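Protein Vpx (Simian immunodeficiency virus, PDB 4CC9) redirects the host CUL4A-DDB1 ubiquitin ligase, through DCAF-1, to degrade the restriction factor SAMHD1, and aids nuclear entry of the viral pre-integration complex. Local coordinates at residues L51-W63 against S72-K84. Sequence-based numbering, arbitrary orientation.
Sequences LIFQVWRRSWEYW and SYTKYRYLCLIQK
Arg77 lies over one face of Trp63, its CB 3.6 Å from the centroid of the six-membered ring and 12° off the normal, a CH-pi contact. Bends at chi2 and chi3 carry the arginine across the indole, setting Trp63 CZ2 over the centre of the tilted guanidinium. Tyr73 turns its edge to the face of the Trp63 five-membered ring, and its OH accepts a hydrogen bond from Arg77 NH1 (2.9 Å), close to the guanidinium plane, a geometry that would limit rotation of the group. Arg77 NH2 also forms a salt bridge, and Tyr73 OH a hydrogen bond, with acidic groups of another protein's chain.

Further along, Tyr78 is a knob among Ile52, Val55, Trp56 and Ser59. Trp56 presents its edge to the tyrosine face, CE3 above the ring centre, with planes at 87°. Val55 CG1 packs against Ile82 CD1 at 4.1 Å; within its own helix Ser59 OG donates to Val55 O (2.8 Å).

Segments 51-63 and 72-84 run roughly antiparallel (141°), their axes approaching to 9.5 Å. Residues 72-79 are a probable nuclear localization signal. Helix 25-43 completes the three-helix Vpx core, packing on Ile52 and Leu79 and bonding Tyr78 OH through Asn40.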
ATOM      1  N   LEU B  51      -0.985  23.344 -10.609  1.00 37.57           N
ATOM      2  CA  LEU B  51      -2.007  22.360 -10.263  1.00 36.19           C
ATOM      3  C   LEU B  51      -2.346  22.509  -8.773  1.00 32.33           C
ATOM      4  O   LEU B  51      -3.519  22.529  -8.370  1.00 30.83           O
ATOM      5  CB  LEU B  51      -1.502  20.953 -10.599  1.00 34.14           C
ATOM      6  CG  LEU B  51      -2.392  19.718 -10.413  1.00 45.91           C
ATOM      7  CD1 LEU B  51      -2.294  19.168  -9.000  1.00 49.15           C
ATOM      8  CD2 LEU B  51      -3.842  20.002 -10.769  1.00 47.33           C
ATOM      9  N   ILE B  52      -1.297  22.638  -7.969  1.00 16.89           N
ATOM     10  CA  ILE B  52      -1.433  22.873  -6.543  1.00 21.81           C
ATOM     11  C   ILE B  52      -2.247  24.137  -6.278  1.00 29.49           C
ATOM     12  O   ILE B  52      -3.272  24.085  -5.585  1.00 28.12           O
ATOM     13  CB  ILE B  52      -0.050  22.993  -5.887  1.00 23.29           C
ATOM     14  CG1 ILE B  52       0.680  21.650  -5.994  1.00 24.11           C
ATOM     15  CG2 ILE B  52      -0.169  23.483  -4.434  1.00 20.90           C
ATOM     16  CD1 ILE B  52       2.083  21.664  -5.438  1.00 35.23           C
ATOM     17  N   PHE B  53      -1.804  25.265  -6.839  1.00 25.44           N
ATOM     18  CA  PHE B  53      -2.540  26.522  -6.699  1.00 25.85           C
ATOM     19  C   PHE B  53      -4.005  26.393  -7.097  1.00 28.48           C
ATOM     20  O   PHE B  53      -4.887  26.888  -6.397  1.00 28.92           O
ATOM     21  CB  PHE B  53      -1.865  27.646  -7.483  1.00 24.37           C
ATOM     22  CG  PHE B  53      -0.809  28.377  -6.693  1.00 27.43           C
ATOM     23  CD1 PHE B  53       0.460  27.839  -6.544  1.00 27.93           C
ATOM     24  CD2 PHE B  53      -1.098  29.591  -6.074  1.00 22.00           C
ATOM     25  CE1 PHE B  53       1.435  28.508  -5.803  1.00 29.79           C
ATOM     26  CE2 PHE B  53      -0.125  30.260  -5.334  1.00 19.08           C
ATOM     27  CZ  PHE B  53       1.142  29.717  -5.200  1.00 19.03           C
ATOM     28  N   GLN B  54      -4.268  25.685  -8.191  1.00 28.33           N
ATOM     29  CA  GLN B  54      -5.637  25.550  -8.678  1.00 27.90           C
ATOM     30  C   GLN B  54      -6.543  24.717  -7.751  1.00 29.09           C
ATOM     31  O   GLN B  54      -7.698  25.083  -7.504  1.00 30.07           O
ATOM     32  CB  GLN B  54      -5.633  24.983 -10.090  1.00 21.06           C
ATOM     33  CG  GLN B  54      -6.829  25.390 -10.908  1.00 33.38           C
ATOM     34  N   VAL B  55      -6.023  23.614  -7.226  1.00 22.96           N
ATOM     35  CA  VAL B  55      -6.825  22.785  -6.336  1.00 23.23           C
ATOM     36  C   VAL B  55      -7.056  23.505  -5.007  1.00 21.16           C
ATOM     37  O   VAL B  55      -8.139  23.421  -4.421  1.00 18.92           O
ATOM     38  CB  VAL B  55      -6.187  21.400  -6.099  1.00 25.12           C
ATOM     39  CG1 VAL B  55      -6.995  20.625  -5.086  1.00 17.40           C
ATOM     40  CG2 VAL B  55      -6.084  20.621  -7.420  1.00 18.03           C
ATOM     41  N   TRP B  56      -6.051  24.239  -4.542  1.00 15.04           N
ATOM     42  CA  TRP B  56      -6.220  25.017  -3.312  1.00 22.81           C
ATOM     43  C   TRP B  56      -7.331  26.064  -3.449  1.00 21.47           C
ATOM     44  O   TRP B  56      -8.265  26.103  -2.639  1.00 19.39           O
ATOM     45  CB  TRP B  56      -4.912  25.690  -2.893  1.00 12.41           C
ATOM     46  CG  TRP B  56      -5.143  26.684  -1.800  1.00 33.66           C
ATOM     47  CD1 TRP B  56      -5.199  28.051  -1.927  1.00 25.53           C
ATOM     48  CD2 TRP B  56      -5.384  26.400  -0.411  1.00 32.04           C
ATOM     49  NE1 TRP B  56      -5.441  28.627  -0.699  1.00 26.79           N
ATOM     50  CE2 TRP B  56      -5.566  27.641   0.247  1.00 27.81           C
ATOM     51  CE3 TRP B  56      -5.445  25.217   0.343  1.00 24.97           C
ATOM     52  CZ2 TRP B  56      -5.819  27.734   1.624  1.00 19.61           C
ATOM     53  CZ3 TRP B  56      -5.690  25.309   1.710  1.00 22.30           C
ATOM     54  CH2 TRP B  56      -5.869  26.562   2.339  1.00 19.77           C
ATOM     55  N   ARG B  57      -7.238  26.893  -4.486  1.00 21.12           N
ATOM     56  CA  ARG B  57      -8.208  27.968  -4.694  1.00 23.71           C
ATOM     57  C   ARG B  57      -9.622  27.459  -4.953  1.00 25.83           C
ATOM     58  O   ARG B  57     -10.596  28.055  -4.482  1.00 17.41           O
ATOM     59  CB  ARG B  57      -7.781  28.852  -5.858  1.00 20.38           C
ATOM     60  CG  ARG B  57      -6.404  29.482  -5.709  1.00 19.59           C
ATOM     61  CD  ARG B  57      -5.999  30.140  -7.033  1.00 26.45           C
ATOM     62  NE  ARG B  57      -5.465  31.459  -6.774  1.00 34.81           N
ATOM     63  CZ  ARG B  57      -6.155  32.577  -6.910  1.00 33.38           C
ATOM     64  NH1 ARG B  57      -7.395  32.541  -7.360  1.00 41.02           N
ATOM     65  NH2 ARG B  57      -5.588  33.731  -6.609  1.00 37.11           N
ATOM     66  N   ARG B  58      -9.751  26.367  -5.708  1.00 25.11           N
ATOM     67  CA  ARG B  58     -11.086  25.837  -5.971  1.00 30.23           C
ATOM     68  C   ARG B  58     -11.699  25.207  -4.719  1.00 28.68           C
ATOM     69  O   ARG B  58     -12.872  25.421  -4.436  1.00 31.62           O
ATOM     70  CB  ARG B  58     -11.086  24.876  -7.165  1.00 33.02           C
ATOM     71  CG  ARG B  58     -10.651  25.563  -8.449  1.00 44.84           C
ATOM     72  CD  ARG B  58     -10.506  24.586  -9.605  1.00 58.92           C
ATOM     73  NE  ARG B  58     -11.806  24.231 -10.166  1.00 70.90           N
ATOM     74  CZ  ARG B  58     -12.315  23.004 -10.164  1.00 71.77           C
ATOM     75  NH1 ARG B  58     -11.626  21.998  -9.642  1.00 68.05           N
ATOM     76  NH2 ARG B  58     -13.511  22.784 -10.694  1.00 74.56           N
ATOM     77  N   SER B  59     -10.895  24.460  -3.964  1.00 25.98           N
ATOM     78  CA  SER B  59     -11.338  23.902  -2.693  1.00 18.99           C
ATOM     79  C   SER B  59     -11.843  25.015  -1.789  1.00 23.25           C
ATOM     80  O   SER B  59     -12.882  24.873  -1.145  1.00 27.55           O
ATOM     81  CB  SER B  59     -10.186  23.175  -1.988  1.00 21.46           C
ATOM     82  OG  SER B  59      -9.797  22.009  -2.689  1.00 25.04           O
ATOM     83  N   TRP B  60     -11.105  26.124  -1.742  1.00 20.96           N
ATOM     84  CA  TRP B  60     -11.464  27.233  -0.859  1.00 23.30           C
ATOM     85  C   TRP B  60     -12.768  27.894  -1.317  1.00 24.80           C
ATOM     86  O   TRP B  60     -13.632  28.206  -0.486  1.00 27.10           O
ATOM     87  CB  TRP B  60     -10.327  28.260  -0.785  1.00 18.43           C
ATOM     88  CG  TRP B  60     -10.587  29.386   0.152  1.00 23.61           C
ATOM     89  CD1 TRP B  60     -11.168  30.585  -0.149  1.00 22.14           C
ATOM     90  CD2 TRP B  60     -10.271  29.436   1.558  1.00 25.61           C
ATOM     91  NE1 TRP B  60     -11.235  31.373   0.976  1.00 17.26           N
ATOM     92  CE2 TRP B  60     -10.698  30.695   2.037  1.00 19.73           C
ATOM     93  CE3 TRP B  60      -9.681  28.537   2.455  1.00 26.63           C
ATOM     94  CZ2 TRP B  60     -10.548  31.077   3.375  1.00 24.17           C
ATOM     95  CZ3 TRP B  60      -9.530  28.919   3.785  1.00 27.55           C
ATOM     96  CH2 TRP B  60      -9.956  30.175   4.231  1.00 26.70           C
ATOM     97  N   GLU B  61     -12.919  28.102  -2.624  1.00 15.93           N
ATOM     98  CA  GLU B  61     -14.146  28.730  -3.127  1.00 19.39           C
ATOM     99  C   GLU B  61     -15.336  27.867  -2.772  1.00 25.74           C
ATOM    100  O   GLU B  61     -16.351  28.364  -2.290  1.00 32.95           O
ATOM    101  CB  GLU B  61     -14.116  28.913  -4.641  1.00 20.37           C
ATOM    102  CG  GLU B  61     -13.052  29.863  -5.151  1.00 30.66           C
ATOM    103  N   TYR B  62     -15.203  26.560  -2.986  1.00 18.54           N
ATOM    104  CA  TYR B  62     -16.338  25.674  -2.769  1.00 24.42           C
ATOM    105  C   TYR B  62     -16.728  25.493  -1.286  1.00 33.28           C
ATOM    106  O   TYR B  62     -17.856  25.802  -0.901  1.00 29.36           O
ATOM    107  CB  TYR B  62     -16.114  24.322  -3.454  1.00 28.01           C
ATOM    108  CG  TYR B  62     -17.289  23.395  -3.293  1.00 34.74           C
ATOM    109  CD1 TYR B  62     -18.466  23.617  -3.991  1.00 35.09           C
ATOM    110  CD2 TYR B  62     -17.235  22.312  -2.420  1.00 36.62           C
ATOM    111  CE1 TYR B  62     -19.555  22.780  -3.839  1.00 31.51           C
ATOM    112  CE2 TYR B  62     -18.321  21.472  -2.259  1.00 37.08           C
ATOM    113  CZ  TYR B  62     -19.477  21.716  -2.975  1.00 37.71           C
ATOM    114  OH  TYR B  62     -20.562  20.891  -2.826  1.00 46.23           O
ATOM    115  N   TRP B  63     -15.811  24.998  -0.456  1.00 31.74           N
ATOM    116  CA  TRP B  63     -16.170  24.657   0.923  1.00 24.89           C
ATOM    117  C   TRP B  63     -16.182  25.839   1.873  1.00 26.52           C
ATOM    118  O   TRP B  63     -17.000  25.882   2.798  1.00 26.79           O
ATOM    119  CB  TRP B  63     -15.257  23.558   1.485  1.00 21.82           C
ATOM    120  CG  TRP B  63     -15.576  22.191   0.954  1.00 26.07           C
ATOM    121  CD1 TRP B  63     -16.718  21.465   1.180  1.00 25.87           C
ATOM    122  CD2 TRP B  63     -14.738  21.375   0.125  1.00 15.23           C
ATOM    123  NE1 TRP B  63     -16.641  20.254   0.528  1.00 26.43           N
ATOM    124  CE2 TRP B  63     -15.434  20.169  -0.119  1.00 19.23           C
ATOM    125  CE3 TRP B  63     -13.465  21.541  -0.423  1.00 17.39           C
ATOM    126  CZ2 TRP B  63     -14.903  19.141  -0.900  1.00 29.61           C
ATOM    127  CZ3 TRP B  63     -12.929  20.510  -1.201  1.00 33.30           C
ATOM    128  CH2 TRP B  63     -13.652  19.331  -1.434  1.00 36.55           C
ATOM    129  N   SER B  72     -10.735  24.909   9.096  1.00 20.69           N
ATOM    130  CA  SER B  72     -10.173  23.592   9.410  1.00 21.33           C
ATOM    131  C   SER B  72     -10.754  22.493   8.517  1.00 24.32           C
ATOM    132  O   SER B  72     -10.015  21.686   7.935  1.00 21.29           O
ATOM    133  CB  SER B  72     -10.409  23.245  10.876  1.00 26.33           C
ATOM    134  OG  SER B  72      -9.514  23.968  11.698  1.00 36.63           O
ATOM    135  N   TYR B  73     -12.079  22.458   8.403  1.00 17.13           N
ATOM    136  CA  TYR B  73     -12.704  21.489   7.516  1.00 15.20           C
ATOM    137  C   TYR B  73     -12.209  21.695   6.080  1.00 21.77           C
ATOM    138  O   TYR B  73     -11.852  20.726   5.389  1.00 20.44           O
ATOM    139  CB  TYR B  73     -14.228  21.565   7.607  1.00 18.66           C
ATOM    140  CG  TYR B  73     -14.901  20.517   6.766  1.00 20.97           C
ATOM    141  CD1 TYR B  73     -15.058  19.216   7.232  1.00 25.03           C
ATOM    142  CD2 TYR B  73     -15.357  20.817   5.498  1.00 23.14           C
ATOM    143  CE1 TYR B  73     -15.659  18.244   6.445  1.00 25.44           C
ATOM    144  CE2 TYR B  73     -15.952  19.851   4.703  1.00 25.07           C
ATOM    145  CZ  TYR B  73     -16.097  18.574   5.178  1.00 24.78           C
ATOM    146  OH  TYR B  73     -16.690  17.630   4.380  1.00 24.78           O
ATOM    147  N   THR B  74     -12.145  22.957   5.652  1.00 17.23           N
ATOM    148  CA  THR B  74     -11.733  23.287   4.290  1.00 11.00           C
ATOM    149  C   THR B  74     -10.310  22.796   4.024  1.00 17.29           C
ATOM    150  O   THR B  74     -10.036  22.161   2.997  1.00 15.04           O
ATOM    151  CB  THR B  74     -11.801  24.812   4.047  1.00 15.54           C
ATOM    152  OG1 THR B  74     -13.153  25.264   4.213  1.00 16.20           O
ATOM    153  CG2 THR B  74     -11.327  25.163   2.654  1.00  5.65           C
ATOM    154  N   LYS B  75      -9.401  23.069   4.955  1.00 17.32           N
ATOM    155  CA  LYS B  75      -8.030  22.598   4.797  1.00 18.08           C
ATOM    156  C   LYS B  75      -7.972  21.077   4.729  1.00 24.01           C
ATOM    157  O   LYS B  75      -7.160  20.517   3.985  1.00 16.23           O
ATOM    158  CB  LYS B  75      -7.155  23.094   5.934  1.00 16.94           C
ATOM    159  CG  LYS B  75      -6.858  24.574   5.871  1.00 19.77           C
ATOM    160  CD  LYS B  75      -6.261  25.010   7.190  1.00 24.66           C
ATOM    161  CE  LYS B  75      -4.806  25.310   7.056  1.00 30.31           C
ATOM    162  NZ  LYS B  75      -4.241  25.552   8.399  1.00 36.63           N
ATOM    163  N   TYR B  76      -8.852  20.410   5.476  1.00 19.29           N
ATOM    164  CA  TYR B  76      -8.822  18.955   5.538  1.00 10.59           C
ATOM    165  C   TYR B  76      -9.281  18.294   4.230  1.00 21.84           C
ATOM    166  O   TYR B  76      -8.633  17.343   3.753  1.00 17.50           O
ATOM    167  CB  TYR B  76      -9.645  18.460   6.723  1.00 10.35           C
ATOM    168  CG  TYR B  76      -9.666  16.956   6.863  1.00 13.13           C
ATOM    169  CD1 TYR B  76      -8.639  16.285   7.510  1.00 13.69           C
ATOM    170  CD2 TYR B  76     -10.719  16.205   6.347  1.00 12.66           C
ATOM    171  CE1 TYR B  76      -8.661  14.900   7.636  1.00 26.66           C
ATOM    172  CE2 TYR B  76     -10.748  14.822   6.469  1.00 18.59           C
ATOM    173  CZ  TYR B  76      -9.724  14.176   7.117  1.00 26.44           C
ATOM    174  OH  TYR B  76      -9.763  12.802   7.237  1.00 29.41           O
ATOM    175  N   ARG B  77     -10.384  18.779   3.644  1.00 20.00           N
ATOM    176  CA  ARG B  77     -10.798  18.261   2.329  1.00 19.11           C
ATOM    177  C   ARG B  77      -9.696  18.494   1.291  1.00 19.36           C
ATOM    178  O   ARG B  77      -9.458  17.657   0.417  1.00 22.02           O
ATOM    179  CB  ARG B  77     -12.117  18.879   1.844  1.00 12.82           C
ATOM    180  CG  ARG B  77     -13.313  18.600   2.768  1.00 24.21           C
ATOM    181  CD  ARG B  77     -13.585  17.102   2.913  1.00 23.26           C
ATOM    182  NE  ARG B  77     -13.823  16.502   1.606  1.00 26.21           N
ATOM    183  CZ  ARG B  77     -15.022  16.355   1.042  1.00 32.76           C
ATOM    184  NH1 ARG B  77     -16.122  16.747   1.683  1.00 26.58           N
ATOM    185  NH2 ARG B  77     -15.121  15.810  -0.175  1.00 37.32           N
ATOM    186  N   TYR B  78      -9.005  19.621   1.402  1.00 12.85           N
ATOM    187  CA  TYR B  78      -7.943  19.921   0.455  1.00 18.69           C
ATOM    188  C   TYR B  78      -6.763  18.948   0.628  1.00 17.62           C
ATOM    189  O   TYR B  78      -6.233  18.430  -0.356  1.00 19.11           O
ATOM    190  CB  TYR B  78      -7.485  21.384   0.599  1.00 12.88           C
ATOM    191  CG  TYR B  78      -6.148  21.659  -0.057  1.00 12.72           C
ATOM    192  CD1 TYR B  78      -6.060  21.880  -1.426  1.00 19.60           C
ATOM    193  CD2 TYR B  78      -4.977  21.702   0.692  1.00  7.01           C
ATOM    194  CE1 TYR B  78      -4.834  22.141  -2.039  1.00 21.63           C
ATOM    195  CE2 TYR B  78      -3.750  21.961   0.090  1.00 16.59           C
ATOM    196  CZ  TYR B  78      -3.695  22.175  -1.278  1.00 20.72           C
ATOM    197  OH  TYR B  78      -2.501  22.426  -1.892  1.00 20.92           O
ATOM    198  N   LEU B  79      -6.351  18.718   1.873  1.00 15.56           N
ATOM    199  CA  LEU B  79      -5.242  17.805   2.156  1.00 18.86           C
ATOM    200  C   LEU B  79      -5.519  16.410   1.590  1.00 18.78           C
ATOM    201  O   LEU B  79      -4.643  15.815   0.955  1.00 17.24           O
ATOM    202  CB  LEU B  79      -4.966  17.727   3.671  1.00 16.65           C
ATOM    203  CG  LEU B  79      -3.862  16.783   4.151  1.00 18.83           C
ATOM    204  CD1 LEU B  79      -2.523  17.160   3.550  1.00 19.57           C
ATOM    205  CD2 LEU B  79      -3.766  16.771   5.670  1.00 17.61           C
ATOM    206  N   CYS B  80      -6.733  15.897   1.794  1.00 18.64           N
ATOM    207  CA  CYS B  80      -7.048  14.549   1.313  1.00 18.71           C
ATOM    208  C   CYS B  80      -6.894  14.439  -0.207  1.00 21.70           C
ATOM    209  O   CYS B  80      -6.407  13.421  -0.713  1.00 27.11           O
ATOM    210  CB  CYS B  80      -8.438  14.091   1.790  1.00 13.08           C
ATOM    211  SG  CYS B  80      -8.568  13.844   3.625  1.00 26.76           S
ATOM    212  N   LEU B  81      -7.266  15.493  -0.931  1.00 18.09           N
ATOM    213  CA  LEU B  81      -7.098  15.507  -2.394  1.00 24.95           C
ATOM    214  C   LEU B  81      -5.631  15.507  -2.818  1.00 24.35           C
ATOM    215  O   LEU B  81      -5.259  14.809  -3.767  1.00 19.53           O
ATOM    216  CB  LEU B  81      -7.797  16.714  -3.016  1.00 25.93           C
ATOM    217  CG  LEU B  81      -9.321  16.658  -3.042  1.00 24.65           C
ATOM    218  CD1 LEU B  81      -9.880  18.012  -3.440  1.00 17.36           C
ATOM    219  CD2 LEU B  81      -9.811  15.558  -4.002  1.00 20.86           C
ATOM    220  N   ILE B  82      -4.799  16.290  -2.129  1.00 14.79           N
ATOM    221  CA  ILE B  82      -3.378  16.330  -2.469  1.00 14.24           C
ATOM    222  C   ILE B  82      -2.686  15.022  -2.083  1.00 25.46           C
ATOM    223  O   ILE B  82      -1.797  14.552  -2.817  1.00 19.92           O
ATOM    224  CB  ILE B  82      -2.648  17.529  -1.837  1.00 21.16           C
ATOM    225  CG1 ILE B  82      -3.339  18.835  -2.249  1.00 26.90           C
ATOM    226  CG2 ILE B  82      -1.198  17.573  -2.303  1.00 17.77           C
ATOM    227  CD1 ILE B  82      -3.461  19.000  -3.772  1.00 17.68           C
ATOM    228  N   GLN B  83      -3.098  14.420  -0.959  1.00 21.29           N
ATOM    229  CA  GLN B  83      -2.506  13.144  -0.552  1.00 17.24           C
ATOM    230  C   GLN B  83      -2.789  12.102  -1.640  1.00 19.42           C
ATOM    231  O   GLN B  83      -1.920  11.287  -1.953  1.00 16.51           O
ATOM    232  CB  GLN B  83      -3.023  12.672   0.819  1.00 16.69           C
ATOM    233  CG  GLN B  83      -2.662  13.560   2.026  1.00 17.06           C
ATOM    234  CD  GLN B  83      -1.301  13.248   2.658  1.00 20.25           C
ATOM    235  OE1 GLN B  83      -0.353  12.832   1.983  1.00 14.29           O
ATOM    236  NE2 GLN B  83      -1.198  13.484   3.962  1.00 22.62           N
ATOM    237  N   LYS B  84      -3.980  12.153  -2.245  1.00 12.66           N
ATOM    238  CA  LYS B  84      -4.310  11.208  -3.322  1.00 12.92           C
ATOM    239  C   LYS B  84      -3.520  11.481  -4.593  1.00 19.21           C
ATOM    240  O   LYS B  84      -3.077  10.545  -5.263  1.00 19.87           O
ATOM    241  CB  LYS B  84      -5.821  11.168  -3.602  1.00 13.81           C
ATOM    242  CG  LYS B  84      -6.600  10.518  -2.464  1.00 12.26           C
ATOM    243  CD  LYS B  84      -8.102  10.667  -2.592  1.00 13.28           C
ATOM    244  CE  LYS B  84      -8.749  10.459  -1.209  1.00 17.11           C
ATOM    245  NZ  LYS B  84     -10.228  10.340  -1.242  1.00 27.27           N
TER